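Local structure of phist (Plasmodium falciparum, 4JLE) at residues Y19-I24 and F44-E49. The protein binds the virulence factor PfEMP1, probably its intracellular ATS domain through this PHIST domain, and comigrates with it to knobs on the infected red cell surface. Sequence-based numbering, arbitrary orientation.
Sequences YTAEEI and FSYVHE. With ACT (acetate ion), chain H.
One face of the Y46 ring is covered by I24, whose CG1 stands 3.7 Å from the ring centroid in a CH-pi contact, while backbone N of Y46 itself lies over a face of the Y19 ring. Oblique to the Y19 ring sit CB of S45 and an acetate, probably a crystallisation additive, whose OXT is 3.4 Å from Y19 CD2 and takes a hydrogen bond from Y19 N; K18 N also bonds to the ion. In this PHIST domain, a three-helix bundle, the two tyrosines join the short helix 21-28 to the long helix 37-72 at the surface of the chain. Y46 reaches the first turn of the short helix because chi1 (173°) swings CG away from the backbone N: CD1 passes CB of Y19 at 4.1 Å, and OH ends 3.3 Å from CB of A21. I42, one turn earlier on the long helix, also touches Y19, E23 and I24. T20, the N-cap of helix 21-28, forms a capping box with E23: E23 N donates to T20 OG1 (3.0 Å), and T20 N meets E23 OE1 almost end-on (3.2 Å). One residue before Y46 on helix 37-72, S45 OG is hydrogen-bonded to N41 O, and it is CB of S45 that meets Y19 OH, at 3.3 Å.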
loop_
_atom_site.group_PDB
_atom_site.type_symbol
_atom_site.label_atom_id
_atom_site.label_comp_id
_atom_site.label_asym_id
_atom_site.label_seq_id
_atom_site.Cartn_x
_atom_site.Cartn_y
_atom_site.Cartn_z
ATOM N N TYR B 19 -6.280 19.366 12.992
ATOM C CA TYR B 19 -6.973 18.709 14.110
ATOM C C TYR B 19 -6.082 18.562 15.303
ATOM O O TYR B 19 -4.881 18.386 15.147
ATOM C CB TYR B 19 -7.478 17.288 13.737
ATOM C CG TYR B 19 -7.669 17.032 12.261
ATOM C CD1 TYR B 19 -8.828 17.435 11.612
ATOM C CD2 TYR B 19 -6.695 16.372 11.516
ATOM C CE1 TYR B 19 -9.005 17.218 10.246
ATOM C CE2 TYR B 19 -6.861 16.143 10.148
ATOM C CZ TYR B 19 -8.015 16.584 9.515
ATOM O OH TYR B 19 -8.202 16.410 8.164
ATOM N N THR B 20 -6.675 18.556 16.496
ATOM C CA THR B 20 -5.983 18.291 17.757
ATOM C C THR B 20 -6.555 16.971 18.317
ATOM O O THR B 20 -7.591 16.515 17.827
ATOM C CB THR B 20 -6.124 19.475 18.721
ATOM O OG1 THR B 20 -7.417 19.451 19.324
ATOM C CG2 THR B 20 -5.885 20.813 18.044
ATOM N N ALA B 21 -5.907 16.362 19.332
ATOM C CA ALA B 21 -6.433 15.136 19.944
ATOM C C ALA B 21 -7.661 15.459 20.810
ATOM O O ALA B 21 -8.635 14.691 20.819
ATOM C CB ALA B 21 -5.362 14.462 20.782
ATOM N N GLU B 22 -7.612 16.637 21.484
ATOM C CA GLU B 22 -8.636 17.177 22.369
ATOM C C GLU B 22 -9.927 17.423 21.596
ATOM O O GLU B 22 -10.981 17.016 22.071
ATOM C CB GLU B 22 -8.142 18.475 23.035
ATOM C CG GLU B 22 -8.695 18.723 24.429
ATOM C CD GLU B 22 -7.827 19.653 25.255
ATOM O OE1 GLU B 22 -8.094 20.877 25.243
ATOM O OE2 GLU B 22 -6.855 19.162 25.878
ATOM N N GLU B 23 -9.837 18.045 20.394
ATOM C CA GLU B 23 -10.945 18.298 19.463
ATOM C C GLU B 23 -11.654 16.988 19.085
ATOM O O GLU B 23 -12.881 16.914 19.120
ATOM C CB GLU B 23 -10.388 18.964 18.181
ATOM C CG GLU B 23 -11.383 19.119 17.032
ATOM C CD GLU B 23 -10.812 19.474 15.674
ATOM O OE1 GLU B 23 -9.581 19.360 15.475
ATOM O OE2 GLU B 23 -11.621 19.780 14.773
ATOM N N ILE B 24 -10.852 15.963 18.718
ATOM C CA ILE B 24 -11.313 14.632 18.294
ATOM C C ILE B 24 -11.988 13.917 19.464
ATOM O O ILE B 24 -13.078 13.371 19.270
ATOM C CB ILE B 24 -10.167 13.769 17.632
ATOM C CG1 ILE B 24 -9.497 14.490 16.441
ATOM C CG2 ILE B 24 -10.639 12.371 17.224
ATOM C CD1 ILE B 24 -10.361 14.951 15.297
ATOM N N PHE B 44 -12.115 10.530 10.910
ATOM C CA PHE B 44 -11.476 9.456 10.170
ATOM C C PHE B 44 -10.139 9.910 9.593
ATOM O O PHE B 44 -9.218 9.102 9.567
ATOM C CB PHE B 44 -12.400 8.862 9.088
ATOM C CG PHE B 44 -13.416 7.866 9.627
ATOM C CD1 PHE B 44 -13.015 6.794 10.427
ATOM C CD2 PHE B 44 -14.767 7.969 9.292
ATOM C CE1 PHE B 44 -13.956 5.871 10.918
ATOM C CE2 PHE B 44 -15.697 7.033 9.757
ATOM C CZ PHE B 44 -15.286 6.000 10.580
ATOM N N SER B 45 -10.012 11.211 9.188
ATOM C CA SER B 45 -8.749 11.775 8.681
ATOM C C SER B 45 -7.695 11.756 9.781
ATOM O O SER B 45 -6.578 11.323 9.545
ATOM C CB SER B 45 -8.949 13.196 8.174
ATOM O OG SER B 45 -9.687 13.194 6.966
ATOM N N TYR B 46 -8.065 12.192 10.993
ATOM C CA TYR B 46 -7.170 12.182 12.149
ATOM C C TYR B 46 -6.728 10.761 12.502
ATOM O O TYR B 46 -5.584 10.562 12.878
ATOM C CB TYR B 46 -7.859 12.823 13.363
ATOM C CG TYR B 46 -7.064 12.707 14.645
ATOM C CD1 TYR B 46 -6.135 13.681 15.003
ATOM C CD2 TYR B 46 -7.265 11.641 15.523
ATOM C CE1 TYR B 46 -5.388 13.575 16.174
ATOM C CE2 TYR B 46 -6.521 11.522 16.702
ATOM C CZ TYR B 46 -5.597 12.505 17.033
ATOM O OH TYR B 46 -4.892 12.435 18.212
ATOM N N VAL B 47 -7.658 9.805 12.458
ATOM C CA VAL B 47 -7.424 8.401 12.816
ATOM C C VAL B 47 -6.544 7.741 11.741
ATOM O O VAL B 47 -5.586 7.076 12.112
ATOM C CB VAL B 47 -8.764 7.637 13.067
ATOM C CG1 VAL B 47 -8.585 6.116 13.030
ATOM C CG2 VAL B 47 -9.375 8.074 14.392
ATOM N N HIS B 48 -6.854 7.957 10.434
ATOM C CA HIS B 48 -6.053 7.462 9.324
ATOM C C HIS B 48 -4.603 7.924 9.529
ATOM O O HIS B 48 -3.680 7.105 9.500
ATOM C CB HIS B 48 -6.595 7.948 7.948
ATOM C CG HIS B 48 -7.928 7.391 7.503
ATOM N ND1 HIS B 48 -8.409 6.154 7.954
ATOM C CD2 HIS B 48 -8.853 7.933 6.659
ATOM C CE1 HIS B 48 -9.598 5.995 7.378
ATOM N NE2 HIS B 48 -9.912 7.036 6.587
ATOM N N GLU B 49 -4.418 9.226 9.843
ATOM C CA GLU B 49 -3.101 9.822 10.048
ATOM C C GLU B 49 -2.369 9.233 11.269
ATOM O O GLU B 49 -1.180 8.919 11.161
ATOM C CB GLU B 49 -3.200 11.348 10.146
ATOM C CG GLU B 49 -1.857 12.074 10.099
ATOM C CD GLU B 49 -0.872 11.700 8.993
ATOM O OE1 GLU B 49 -1.293 11.542 7.821
ATOM O OE2 GLU B 49 0.334 11.585 9.307
HETATM C C ACT H . -3.005 17.912 10.584
HETATM O O ACT H . -1.766 18.062 10.677
HETATM O OXT ACT H . -3.796 18.053 11.551
HETATM C CH3 ACT H . -3.581 17.535 9.190
#